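Local structure of ceramide very long chain fatty acid hydroxylase SCS7 (4ZR1) at residues 132-135 with 136-139; 54-57 with 58-62; 31-35 with 36-40; 276-279 with 280-284. The protein hydroxylates the very long chain fatty acids of ceramides, a sphingolipid reaction that draws electrons from cytochrome b5 and probably takes place at a dimetal centre. One frame throughout, in Å; residues are numbered along the deposited sequence.

Overall arrangement
From the N terminus, contact 3 comes first, turning the chain at residues 31-40, ahead of helix 44-51. Contact 2 follows at 54-62, where the connection from helix 44-51 bends into helix 60-65. Contact 1, at 132-139, closes no loop; it is one stretch of transmembrane helix 128-154. Contact 4, at 276-284, turns the chain after helix 269-273, on the way to strand 289-290. All four are local and lie in series, so none nests within or crosses another. Contacts 3 and 4 lie about 5 Å apart between nearest atoms, without touching, and bring N-terminal and C-terminal parts of the chain close on the probable cytoplasmic side; contacts 1 and 2 lie on opposite sides of the chain's centre.

Contact 1: residues 132-135 with 136-139; sequences CFLF and CVGV
Residues 132-135 and 136-139 are successive turns of transmembrane helix 128-154, joined by four regular i to i+4 bonds in which Cys-136, Val-137, Gly-138 and Val-139 donate to the carbonyls of Cys-132, Phe-133, Leu-134 and Phe-135, each at 3.1 Å. The side chains pair with the same spacing. Val-137 places CG1 over one face of the Phe-133 ring, 3.7 Å from its centroid and 21° off the normal, a CH-pi contact displaced toward CZ. This depends on the Phe-133 torsion: CG stands opposite the backbone N (chi1 170°), so the ring lies beside its own carbonyl carbon and along the next turn, meeting the valine at about a right angle. The other valine methyl, CG2, faces Leu-134, 4.3 Å from its CD2. Phe-135, whose ring is swung out in the same sense, brings CE1 to 3.9 Å from Val-139 CG2 in an oblique approach, and the ring also packs on Val-115, Met-119 and Ala-219 of helices 106-125 and 211-236. Replacing Phe-135 by an alanine would probably open a gap where helix 128-154 meets these two helices and take away the neighbour of Val-139 CG2. A bound tridecane touches Val-137 and Gly-138. With these four carbonyls and amides paired along the helix, the mainly apolar side chains are left to meet neighbouring helices and, at Val-137, a bound hydrocarbon chain, consistent with a place in the membrane.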
ATOM      1  N   CYS A 132     -19.538 -13.660 -17.163  1.00 58.06           N
ATOM      2  CA  CYS A 132     -19.622 -13.483 -15.720  1.00 63.18           C
ATOM      3  C   CYS A 132     -18.626 -14.382 -14.997  1.00 67.21           C
ATOM      4  O   CYS A 132     -17.975 -13.943 -14.044  1.00 69.13           O
ATOM      5  CB  CYS A 132     -21.035 -13.763 -15.211  1.00 56.55           C
ATOM      6  SG  CYS A 132     -22.238 -12.573 -15.805  1.00 83.30           S
ATOM      7  N   PHE A 133     -18.496 -15.631 -15.440  1.00 70.96           N
ATOM      8  CA  PHE A 133     -17.553 -16.525 -14.781  1.00 63.69           C
ATOM      9  C   PHE A 133     -16.124 -16.021 -14.944  1.00 58.90           C
ATOM     10  O   PHE A 133     -15.347 -16.035 -13.999  1.00 69.69           O
ATOM     11  CB  PHE A 133     -17.635 -17.960 -15.301  1.00 55.64           C
ATOM     12  CG  PHE A 133     -16.505 -18.817 -14.795  1.00 60.24           C
ATOM     13  CD1 PHE A 133     -16.412 -19.131 -13.439  1.00 56.94           C
ATOM     14  CD2 PHE A 133     -15.507 -19.259 -15.647  1.00 57.03           C
ATOM     15  CE1 PHE A 133     -15.352 -19.885 -12.942  1.00 53.58           C
ATOM     16  CE2 PHE A 133     -14.440 -20.023 -15.158  1.00 60.00           C
ATOM     17  CZ  PHE A 133     -14.366 -20.338 -13.799  1.00 52.37           C
ATOM     18  N   LEU A 134     -15.781 -15.569 -16.142  1.00 61.20           N
ATOM     19  CA  LEU A 134     -14.429 -15.089 -16.394  1.00 64.25           C
ATOM     20  C   LEU A 134     -14.158 -13.767 -15.667  1.00 63.91           C
ATOM     21  O   LEU A 134     -13.021 -13.470 -15.291  1.00 62.47           O
ATOM     22  CB  LEU A 134     -14.201 -14.942 -17.897  1.00 65.95           C
ATOM     23  CG  LEU A 134     -14.072 -16.271 -18.650  1.00 69.54           C
ATOM     24  CD1 LEU A 134     -13.834 -16.035 -20.118  1.00 70.83           C
ATOM     25  CD2 LEU A 134     -12.938 -17.102 -18.069  1.00 59.94           C
ATOM     26  N   PHE A 135     -15.206 -12.974 -15.474  1.00 59.45           N
ATOM     27  CA  PHE A 135     -15.119 -11.784 -14.639  1.00 62.42           C
ATOM     28  C   PHE A 135     -14.670 -12.161 -13.229  1.00 71.33           C
ATOM     29  O   PHE A 135     -13.741 -11.561 -12.681  1.00 66.25           O
ATOM     30  CB  PHE A 135     -16.467 -11.072 -14.584  1.00 65.07           C
ATOM     31  CG  PHE A 135     -16.463  -9.822 -13.758  1.00 66.30           C
ATOM     32  CD1 PHE A 135     -16.599  -9.879 -12.379  1.00 62.05           C
ATOM     33  CD2 PHE A 135     -16.348  -8.584 -14.363  1.00 74.30           C
ATOM     34  CE1 PHE A 135     -16.607  -8.719 -11.623  1.00 63.28           C
ATOM     35  CE2 PHE A 135     -16.354  -7.427 -13.614  1.00 73.21           C
ATOM     36  CZ  PHE A 135     -16.489  -7.494 -12.242  1.00 66.75           C
ATOM     37  N   CYS A 136     -15.338 -13.163 -12.655  1.00 73.12           N
ATOM     38  CA  CYS A 136     -15.078 -13.589 -11.282  1.00 65.17           C
ATOM     39  C   CYS A 136     -13.670 -14.143 -11.107  1.00 68.24           C
ATOM     40  O   CYS A 136     -13.044 -13.897 -10.078  1.00 73.43           O
ATOM     41  CB  CYS A 136     -16.117 -14.627 -10.836  1.00 71.73           C
ATOM     42  SG  CYS A 136     -17.801 -13.937 -10.687  1.00 76.11           S
ATOM     43  N   VAL A 137     -13.154 -14.870 -12.099  1.00 64.65           N
ATOM     44  CA  VAL A 137     -11.790 -15.386 -11.978  1.00 69.19           C
ATOM     45  C   VAL A 137     -10.811 -14.218 -12.053  1.00 75.85           C
ATOM     46  O   VAL A 137      -9.729 -14.275 -11.471  1.00 78.86           O
ATOM     47  CB  VAL A 137     -11.434 -16.461 -13.058  1.00 79.30           C
ATOM     48  CG1 VAL A 137     -12.578 -17.408 -13.253  1.00 81.76           C
ATOM     49  CG2 VAL A 137     -11.076 -15.835 -14.374  1.00 92.83           C
ATOM     50  N   GLY A 138     -11.205 -13.151 -12.750  1.00 74.18           N
ATOM     51  CA  GLY A 138     -10.441 -11.916 -12.752  1.00 65.44           C
ATOM     52  C   GLY A 138     -10.294 -11.387 -11.334  1.00 68.74           C
ATOM     53  O   GLY A 138      -9.190 -11.022 -10.906  1.00 64.86           O
ATOM     54  N   VAL A 139     -11.408 -11.358 -10.599  1.00 65.93           N
ATOM     55  CA  VAL A 139     -11.397 -10.963  -9.191  1.00 64.22           C
ATOM     56  C   VAL A 139     -10.538 -11.902  -8.331  1.00 66.55           C
ATOM     57  O   VAL A 139      -9.882 -11.474  -7.388  1.00 77.95           O
ATOM     58  CB  VAL A 139     -12.818 -10.913  -8.630  1.00 56.98           C
ATOM     59  CG1 VAL A 139     -12.801 -10.557  -7.144  1.00 54.30           C
ATOM     60  CG2 VAL A 139     -13.675  -9.915  -9.433  1.00 57.35           C
TER

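Contact 2: residues 54-57 with 58-62; sequences LDLN and RPLLM
Asp-55 and Arg-58 run side by side and point the same way, yet their opposite charges do not meet: OD2 is 4.8 Å from NE, and the nearest approach of the two side chains is OD2 to the aliphatic CG of Arg-58, at 3.4 Å. CG stands beside the arginine's own backbone N, which sets it next to that oxygen, and the guanidinium plane is turned 44° from the carboxylate. What joins the pair is backbone. Arg-58 N donates to Asp-55 O at 2.9 Å, approaching from above the carbonyl plane, and closes a type I beta turn. The carboxylate works inside that turn: OD1 accepts from Asn-57 N at 3.1 Å, met from above the carboxylate plane. With a leucine here instead of the aspartate, Asn-57 N is likely to lose this acceptor and the turn to be less firmly fixed. On the buried side, Leu-60 turns one methyl, CD2, to two leucines, reaching Leu-54 CB at 3.9 Å and Leu-56 CD2 at 4.2 Å; Leu-54 and Leu-60 cross nearly at right angles. Tyr-179 of helix 164-179 packs against all three leucines. Gln-63 spans the bend, accepting from Asp-55 N through OE1 and donating to Pro-59 O through NE2. The combination is an Asx turn set within a type I beta turn, which here redirects the cytoplasmic chain from helix 44-51 into helix 60-65.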
ATOM      1  N   LEU A  54      14.397  11.417   8.308  1.00 82.35           N
ATOM      2  CA  LEU A  54      13.861  12.450   7.438  1.00 72.10           C
ATOM      3  C   LEU A  54      13.267  13.591   8.261  1.00 77.13           C
ATOM      4  O   LEU A  54      12.668  13.379   9.319  1.00 80.63           O
ATOM      5  CB  LEU A  54      12.794  11.874   6.501  1.00 73.02           C
ATOM      6  CG  LEU A  54      13.213  10.819   5.474  1.00 77.25           C
ATOM      7  CD1 LEU A  54      11.978  10.275   4.788  1.00 81.53           C
ATOM      8  CD2 LEU A  54      14.190  11.365   4.438  1.00 81.85           C
ATOM      9  N   ASP A  55      13.442  14.805   7.763  1.00 78.17           N
ATOM     10  CA  ASP A  55      12.860  15.979   8.385  1.00 72.70           C
ATOM     11  C   ASP A  55      11.496  16.209   7.761  1.00 77.11           C
ATOM     12  O   ASP A  55      11.398  16.683   6.626  1.00 75.23           O
ATOM     13  CB  ASP A  55      13.782  17.188   8.204  1.00 64.08           C
ATOM     14  CG  ASP A  55      13.237  18.459   8.841  1.00 74.46           C
ATOM     15  OD1 ASP A  55      12.198  18.393   9.540  1.00 75.35           O
ATOM     16  OD2 ASP A  55      13.872  19.531   8.650  1.00 68.95           O
ATOM     17  N   LEU A  56      10.448  15.857   8.506  1.00 73.02           N
ATOM     18  CA  LEU A  56       9.069  16.014   8.028  1.00 64.52           C
ATOM     19  C   LEU A  56       8.705  17.432   7.597  1.00 74.12           C
ATOM     20  O   LEU A  56       7.756  17.626   6.850  1.00 92.47           O
ATOM     21  CB  LEU A  56       8.079  15.587   9.106  1.00 69.03           C
ATOM     22  CG  LEU A  56       7.793  14.097   9.283  1.00 74.33           C
ATOM     23  CD1 LEU A  56       6.713  13.861  10.333  1.00 76.05           C
ATOM     24  CD2 LEU A  56       7.380  13.499   7.959  1.00 75.86           C
ATOM     25  N   ASN A  57       9.459  18.410   8.085  1.00 70.34           N
ATOM     26  CA  ASN A  57       9.195  19.816   7.820  1.00 74.02           C
ATOM     27  C   ASN A  57       9.634  20.195   6.396  1.00 76.74           C
ATOM     28  O   ASN A  57       9.211  21.216   5.839  1.00 92.60           O
ATOM     29  CB  ASN A  57       9.910  20.694   8.850  1.00 84.09           C
ATOM     30  CG  ASN A  57       9.111  21.923   9.210  1.00 80.45           C
ATOM     31  OD1 ASN A  57       7.899  21.858   9.333  1.00 95.45           O
ATOM     32  ND2 ASN A  57       9.781  23.044   9.365  1.00 84.50           N
ATOM     33  N   ARG A  58      10.453  19.343   5.795  1.00 69.93           N
ATOM     34  CA  ARG A  58      11.048  19.642   4.503  1.00 74.04           C
ATOM     35  C   ARG A  58      10.631  18.566   3.509  1.00 75.05           C
ATOM     36  O   ARG A  58      10.411  17.424   3.912  1.00 77.88           O
ATOM     37  CB  ARG A  58      12.573  19.712   4.637  1.00 59.37           C
ATOM     38  CG  ARG A  58      13.099  20.805   5.560  1.00 60.65           C
ATOM     39  CD  ARG A  58      13.035  22.158   4.891  1.00 60.52           C
ATOM     40  NE  ARG A  58      13.866  23.144   5.564  1.00 65.86           N
ATOM     41  CZ  ARG A  58      13.414  24.272   6.104  1.00 69.41           C
ATOM     42  NH1 ARG A  58      14.260  25.126   6.680  1.00 71.97           N
ATOM     43  NH2 ARG A  58      12.127  24.560   6.054  1.00 71.86           N
ATOM     44  N   PRO A  59      10.519  18.920   2.214  1.00 76.95           N
ATOM     45  CA  PRO A  59      10.064  17.942   1.205  1.00 67.46           C
ATOM     46  C   PRO A  59      10.865  16.645   1.296  1.00 73.72           C
ATOM     47  O   PRO A  59      12.096  16.687   1.372  1.00 78.75           O
ATOM     48  CB  PRO A  59      10.311  18.660  -0.132  1.00 61.31           C
ATOM     49  CG  PRO A  59      10.255  20.132   0.211  1.00 55.47           C
ATOM     50  CD  PRO A  59      10.814  20.244   1.628  1.00 68.71           C
ATOM     51  N   LEU A  60      10.161  15.516   1.311  1.00 78.63           N
ATOM     52  CA  LEU A  60      10.737  14.217   1.654  1.00 74.20           C
ATOM     53  C   LEU A  60      11.516  13.552   0.524  1.00 73.28           C
ATOM     54  O   LEU A  60      12.502  12.857   0.759  1.00 76.70           O
ATOM     55  CB  LEU A  60       9.625  13.271   2.127  1.00 69.45           C
ATOM     56  CG  LEU A  60       8.901  13.665   3.420  1.00 70.06           C
ATOM     57  CD1 LEU A  60       7.703  12.771   3.669  1.00 77.61           C
ATOM     58  CD2 LEU A  60       9.854  13.606   4.598  1.00 72.75           C
ATOM     59  N   LEU A  61      11.076  13.768  -0.705  1.00 70.44           N
ATOM     60  CA  LEU A  61      11.631  13.040  -1.839  1.00 71.41           C
ATOM     61  C   LEU A  61      13.092  13.404  -2.172  1.00 74.55           C
ATOM     62  O   LEU A  61      13.925  12.515  -2.343  1.00 76.83           O
ATOM     63  CB  LEU A  61      10.738  13.260  -3.053  1.00 74.14           C
ATOM     64  CG  LEU A  61      10.733  12.189  -4.125  1.00 80.75           C
ATOM     65  CD1 LEU A  61      10.443  10.838  -3.510  1.00 77.64           C
ATOM     66  CD2 LEU A  61       9.665  12.556  -5.120  1.00 89.54           C
ATOM     67  N   MET A  62      13.414  14.692  -2.267  1.00 76.77           N
ATOM     68  CA  MET A  62      14.793  15.080  -2.570  1.00 74.34           C
ATOM     69  C   MET A  62      15.688  14.689  -1.411  1.00 73.87           C
ATOM     70  O   MET A  62      16.851  14.318  -1.575  1.00 77.00           O
ATOM     71  CB  MET A  62      14.912  16.586  -2.855  1.00 77.16           C
ATOM     72  CG  MET A  62      14.668  16.948  -4.326  1.00 82.27           C
ATOM     73  SD  MET A  62      15.902  16.248  -5.451  1.00142.30           S
ATOM     74  CE  MET A  62      15.255  16.743  -7.048  1.00119.53           C
TER

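Contact 3: residues 31-35 with 36-40; sequences ELPAE and EKLSI
Ala-34 and Lys-37 are linked by the first of two successive i to i+3 bonds: Lys-37 N donates to Ala-34 O at 3.0 Å. In the second, Leu-38 N donates to Glu-35 O at 3.2 Å. Both amides sit well above the plane of the carbonyl they use, 59° and 56° out of it, so neither is directed at a lone pair, and both bonds are bent at the acceptor. Thus two consecutive carbonyls and two consecutive amides satisfy one another within a single turn. The carboxylates of Glu-35 and Glu-36 make no such pairing. Their side chains lie alongside, pointing the same way, with the planes 68° apart, and bring like charges close together on exposed residues, where solvent can probably reach them. Apolar contacts also run across the turn: Pro-33 CB lies 4.1 Å from Lys-37 CD, where the lysine lends its aliphatic stem, and Pro-33 CG is 4.2 Å from Leu-38 CD2. The leucine extends toward the proline because its CG lies opposite its own carbonyl carbon and beside the backbone N. Leu-38 also touches Tyr-256 of helix 242-256, which carries several of the zinc-binding histidines. Repeated i to i+3 bonding is the signature of a short 3-10 turn, here on the N-terminal cytoplasmic stretch beside that metal-binding helix.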
ATOM      1  N   GLU A  31      -0.067  -5.118  20.825  1.00110.33           N
ATOM      2  CA  GLU A  31      -1.492  -4.890  20.649  1.00116.56           C
ATOM      3  C   GLU A  31      -1.725  -3.427  20.282  1.00109.99           C
ATOM      4  O   GLU A  31      -1.097  -2.529  20.836  1.00108.89           O
ATOM      5  CB  GLU A  31      -2.272  -5.287  21.911  1.00126.94           C
ATOM      6  CG  GLU A  31      -3.527  -6.079  21.582  1.00140.40           C
ATOM      7  CD  GLU A  31      -3.237  -7.534  21.258  1.00144.81           C
ATOM      8  OE1 GLU A  31      -2.399  -8.151  21.949  1.00150.25           O
ATOM      9  OE2 GLU A  31      -3.841  -8.055  20.296  1.00143.07           O
ATOM     10  N   LEU A  32      -2.605  -3.205  19.312  1.00104.12           N
ATOM     11  CA  LEU A  32      -2.931  -1.867  18.833  1.00101.59           C
ATOM     12  C   LEU A  32      -3.388  -0.961  19.969  1.00104.48           C
ATOM     13  O   LEU A  32      -4.106  -1.406  20.862  1.00111.36           O
ATOM     14  CB  LEU A  32      -4.025  -1.944  17.760  1.00 97.22           C
ATOM     15  CG  LEU A  32      -3.759  -2.957  16.644  1.00 99.37           C
ATOM     16  CD1 LEU A  32      -4.856  -2.943  15.586  1.00 98.82           C
ATOM     17  CD2 LEU A  32      -2.402  -2.700  16.023  1.00 90.17           C
ATOM     18  N   PRO A  33      -2.966   0.312  19.939  1.00101.23           N
ATOM     19  CA  PRO A  33      -3.430   1.326  20.888  1.00106.27           C
ATOM     20  C   PRO A  33      -4.764   1.919  20.451  1.00114.15           C
ATOM     21  O   PRO A  33      -5.413   1.378  19.555  1.00113.36           O
ATOM     22  CB  PRO A  33      -2.321   2.375  20.839  1.00105.85           C
ATOM     23  CG  PRO A  33      -1.844   2.310  19.435  1.00104.45           C
ATOM     24  CD  PRO A  33      -1.941   0.851  19.027  1.00102.70           C
ATOM     25  N   ALA A  34      -5.157   3.024  21.077  1.00118.56           N
ATOM     26  CA  ALA A  34      -6.424   3.674  20.768  1.00116.17           C
ATOM     27  C   ALA A  34      -6.388   4.280  19.375  1.00122.82           C
ATOM     28  O   ALA A  34      -5.336   4.725  18.914  1.00126.42           O
ATOM     29  CB  ALA A  34      -6.743   4.748  21.805  1.00117.67           C
ATOM     30  N   GLU A  35      -7.540   4.293  18.718  1.00126.37           N
ATOM     31  CA  GLU A  35      -7.693   4.898  17.406  1.00128.55           C
ATOM     32  C   GLU A  35      -7.084   6.318  17.330  1.00126.98           C
ATOM     33  O   GLU A  35      -6.461   6.677  16.336  1.00130.32           O
ATOM     34  CB  GLU A  35      -9.192   4.902  17.036  1.00136.03           C
ATOM     35  CG  GLU A  35      -9.684   6.184  16.403  1.00147.60           C
ATOM     36  CD  GLU A  35     -11.186   6.208  16.246  1.00155.39           C
ATOM     37  OE1 GLU A  35     -11.813   5.128  16.346  1.00156.94           O
ATOM     38  OE2 GLU A  35     -11.740   7.312  16.046  1.00158.42           O
ATOM     39  N   GLU A  36      -7.237   7.104  18.393  1.00122.67           N
ATOM     40  CA  GLU A  36      -6.857   8.514  18.375  1.00127.43           C
ATOM     41  C   GLU A  36      -5.385   8.739  18.682  1.00128.63           C
ATOM     42  O   GLU A  36      -4.879   9.854  18.508  1.00127.98           O
ATOM     43  CB  GLU A  36      -7.702   9.300  19.363  1.00133.53           C
ATOM     44  CG  GLU A  36      -8.218  10.601  18.787  1.00148.28           C
ATOM     45  CD  GLU A  36      -8.869  10.387  17.427  1.00162.50           C
ATOM     46  OE1 GLU A  36      -9.770   9.525  17.354  1.00168.27           O
ATOM     47  OE2 GLU A  36      -8.487  11.055  16.433  1.00164.03           O
ATOM     48  N   LYS A  37      -4.698   7.684  19.122  1.00125.71           N
ATOM     49  CA  LYS A  37      -3.241   7.715  19.241  1.00122.58           C
ATOM     50  C   LYS A  37      -2.569   7.544  17.875  1.00118.74           C
ATOM     51  O   LYS A  37      -1.353   7.712  17.744  1.00127.18           O
ATOM     52  CB  LYS A  37      -2.749   6.636  20.205  1.00120.40           C
ATOM     53  CG  LYS A  37      -2.958   6.978  21.663  1.00123.30           C
ATOM     54  CD  LYS A  37      -2.192   6.041  22.562  1.00124.64           C
ATOM     55  CE  LYS A  37      -2.280   6.495  23.999  1.00132.85           C
ATOM     56  NZ  LYS A  37      -3.697   6.554  24.432  1.00141.23           N
ATOM     57  N   LEU A  38      -3.364   7.222  16.861  1.00101.37           N
ATOM     58  CA  LEU A  38      -2.832   7.031  15.522  1.00 96.37           C
ATOM     59  C   LEU A  38      -2.934   8.286  14.657  1.00 92.16           C
ATOM     60  O   LEU A  38      -2.507   8.276  13.502  1.00 87.49           O
ATOM     61  CB  LEU A  38      -3.534   5.865  14.831  1.00 93.57           C
ATOM     62  CG  LEU A  38      -3.252   4.504  15.465  1.00 95.83           C
ATOM     63  CD1 LEU A  38      -3.793   3.391  14.589  1.00101.62           C
ATOM     64  CD2 LEU A  38      -1.762   4.326  15.712  1.00 85.80           C
ATOM     65  N   SER A  39      -3.494   9.357  15.215  1.00 89.57           N
ATOM     66  CA  SER A  39      -3.554  10.645  14.527  1.00 87.64           C
ATOM     67  C   SER A  39      -2.824  11.732  15.311  1.00 88.72           C
ATOM     68  O   SER A  39      -2.944  12.925  15.007  1.00 82.31           O
ATOM     69  CB  SER A  39      -5.004  11.064  14.278  1.00 91.28           C
ATOM     70  OG  SER A  39      -5.598  10.270  13.264  1.00 95.77           O
ATOM     71  N   ILE A  40      -2.066  11.314  16.321  1.00 88.21           N
ATOM     72  CA  ILE A  40      -1.229  12.239  17.079  1.00 94.58           C
ATOM     73  C   ILE A  40      -0.062  12.752  16.237  1.00 92.11           C
ATOM     74  O   ILE A  40       0.809  11.979  15.822  1.00 87.32           O
ATOM     75  CB  ILE A  40      -0.664  11.590  18.340  1.00103.35           C
ATOM     76  CG1 ILE A  40      -1.800  11.155  19.269  1.00108.02           C
ATOM     77  CG2 ILE A  40       0.274  12.562  19.042  1.00 99.13           C
ATOM     78  CD1 ILE A  40      -1.321  10.549  20.561  1.00110.68           C
TER

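Contact 4: residues 276-279 with 280-284; sequences TYLG and PDAPL
Leu-278 meets Ala-282 through a single methyl: CD1 lies 3.6 Å from Ala-282 CB, joining the two residues across a turn. The leucine torsions bring that branch there. With CG opposite the backbone N (chi1 -166°) the side chain leans beside its own carbonyl carbon, and a second torsion of 50° swings CD1 toward the alanine. Between them, Gly-279 O accepts from Ala-282 N over 3.4 Å, a weak bond. The same carbonyl oxygen is also 3.4 Å from Ala-282 CB, so the methyl is set beside both the oxygen and the leucine. Pro-280 follows Gly-279 through a trans peptide, and the closure of its ring restrains the backbone at the first corner. Asp-281 takes the second corner. Leu-278 also packs on Asn-258 and Leu-261, and its backbone N donates to the hydroxyl of Tyr-250. Its side chain comes to about 4 Å, nearest atoms, from that of the zinc ligand His-254. The arrangement is a type I beta turn from Gly-279 to Ala-282, with proline at its second position, a place whose backbone angles suit the ring, beside the histidine-rich metal site.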
ATOM      1  N   THR A 276       2.026 -16.709   5.775  1.00 89.86           N
ATOM      2  CA  THR A 276       2.434 -15.394   6.241  1.00 87.22           C
ATOM      3  C   THR A 276       1.330 -14.777   7.087  1.00 84.68           C
ATOM      4  O   THR A 276       1.321 -13.569   7.307  1.00 87.24           O
ATOM      5  CB  THR A 276       2.777 -14.436   5.074  1.00 85.58           C
ATOM      6  OG1 THR A 276       1.679 -14.382   4.152  1.00 84.91           O
ATOM      7  CG2 THR A 276       4.036 -14.889   4.345  1.00 80.00           C
ATOM      8  N   TYR A 277       0.399 -15.611   7.551  1.00 82.62           N
ATOM      9  CA  TYR A 277      -0.706 -15.143   8.387  1.00 85.17           C
ATOM     10  C   TYR A 277      -0.179 -14.344   9.582  1.00 93.25           C
ATOM     11  O   TYR A 277       0.930 -14.582  10.063  1.00 87.58           O
ATOM     12  CB  TYR A 277      -1.565 -16.323   8.867  1.00 79.66           C
ATOM     13  CG  TYR A 277      -2.793 -15.900   9.654  1.00 80.78           C
ATOM     14  CD1 TYR A 277      -3.859 -15.268   9.023  1.00 89.19           C
ATOM     15  CD2 TYR A 277      -2.892 -16.142  11.021  1.00 79.71           C
ATOM     16  CE1 TYR A 277      -4.981 -14.876   9.728  1.00 91.14           C
ATOM     17  CE2 TYR A 277      -4.017 -15.752  11.738  1.00 83.94           C
ATOM     18  CZ  TYR A 277      -5.056 -15.122  11.082  1.00 94.77           C
ATOM     19  OH  TYR A 277      -6.176 -14.727  11.773  1.00106.73           O
ATOM     20  N   LEU A 278      -0.971 -13.383  10.042  1.00100.00           N
ATOM     21  CA  LEU A 278      -0.579 -12.545  11.167  1.00106.88           C
ATOM     22  C   LEU A 278      -1.390 -12.922  12.407  1.00108.67           C
ATOM     23  O   LEU A 278      -2.361 -12.251  12.757  1.00111.97           O
ATOM     24  CB  LEU A 278      -0.764 -11.066  10.812  1.00113.18           C
ATOM     25  CG  LEU A 278      -0.117 -10.015  11.715  1.00113.57           C
ATOM     26  CD1 LEU A 278       1.339 -10.349  11.962  1.00109.81           C
ATOM     27  CD2 LEU A 278      -0.247  -8.637  11.085  1.00110.83           C
ATOM     28  N   GLY A 279      -0.987 -14.008  13.063  1.00109.24           N
ATOM     29  CA  GLY A 279      -1.709 -14.530  14.214  1.00112.91           C
ATOM     30  C   GLY A 279      -1.504 -13.707  15.472  1.00113.83           C
ATOM     31  O   GLY A 279      -0.766 -12.724  15.451  1.00121.11           O
ATOM     32  N   PRO A 280      -2.151 -14.104  16.579  1.00111.82           N
ATOM     33  CA  PRO A 280      -2.123 -13.259  17.785  1.00112.38           C
ATOM     34  C   PRO A 280      -0.847 -13.290  18.656  1.00123.29           C
ATOM     35  O   PRO A 280      -0.797 -12.489  19.584  1.00127.85           O
ATOM     36  CB  PRO A 280      -3.354 -13.757  18.572  1.00112.27           C
ATOM     37  CG  PRO A 280      -3.580 -15.165  18.096  1.00105.72           C
ATOM     38  CD  PRO A 280      -3.153 -15.188  16.660  1.00105.24           C
ATOM     39  N   ASP A 281       0.120 -14.168  18.357  1.00137.04           N
ATOM     40  CA  ASP A 281       1.449 -14.237  18.999  1.00152.09           C
ATOM     41  C   ASP A 281       2.568 -14.078  17.957  1.00145.52           C
ATOM     42  O   ASP A 281       3.686 -14.558  18.127  1.00153.19           O
ATOM     43  CB  ASP A 281       1.602 -15.554  19.791  1.00168.59           C
ATOM     44  CG  ASP A 281       1.901 -16.776  18.904  1.00170.77           C
ATOM     45  OD1 ASP A 281       2.186 -16.647  17.690  1.00168.65           O
ATOM     46  OD2 ASP A 281       1.827 -17.907  19.433  1.00173.79           O
ATOM     47  N   ALA A 282       2.229 -13.460  16.840  1.00130.04           N
ATOM     48  CA  ALA A 282       3.238 -13.007  15.898  1.00119.05           C
ATOM     49  C   ALA A 282       4.206 -12.059  16.592  1.00114.85           C
ATOM     50  O   ALA A 282       3.789 -11.278  17.432  1.00118.96           O
ATOM     51  CB  ALA A 282       2.569 -12.340  14.709  1.00118.58           C
ATOM     52  N   PRO A 283       5.502 -12.151  16.261  1.00107.87           N
ATOM     53  CA  PRO A 283       6.520 -11.292  16.872  1.00102.48           C
ATOM     54  C   PRO A 283       6.400  -9.846  16.396  1.00107.89           C
ATOM     55  O   PRO A 283       5.764  -9.578  15.373  1.00107.54           O
ATOM     56  CB  PRO A 283       7.840 -11.901  16.383  1.00 93.54           C
ATOM     57  CG  PRO A 283       7.481 -13.221  15.775  1.00102.84           C
ATOM     58  CD  PRO A 283       6.089 -13.088  15.293  1.00104.48           C
ATOM     59  N   LEU A 284       7.022  -8.925  17.122  1.00107.13           N
ATOM     60  CA  LEU A 284       7.170  -7.559  16.634  1.00100.44           C
ATOM     61  C   LEU A 284       8.243  -7.530  15.543  1.00103.56           C
ATOM     62  O   LEU A 284       9.051  -8.460  15.425  1.00 95.71           O
ATOM     63  CB  LEU A 284       7.539  -6.607  17.773  1.00 87.13           C
ATOM     64  CG  LEU A 284       6.606  -6.555  18.985  1.00 91.71           C
ATOM     65  CD1 LEU A 284       7.120  -5.555  20.014  1.00 89.77           C
ATOM     66  CD2 LEU A 284       5.190  -6.212  18.568  1.00 96.05           C
TER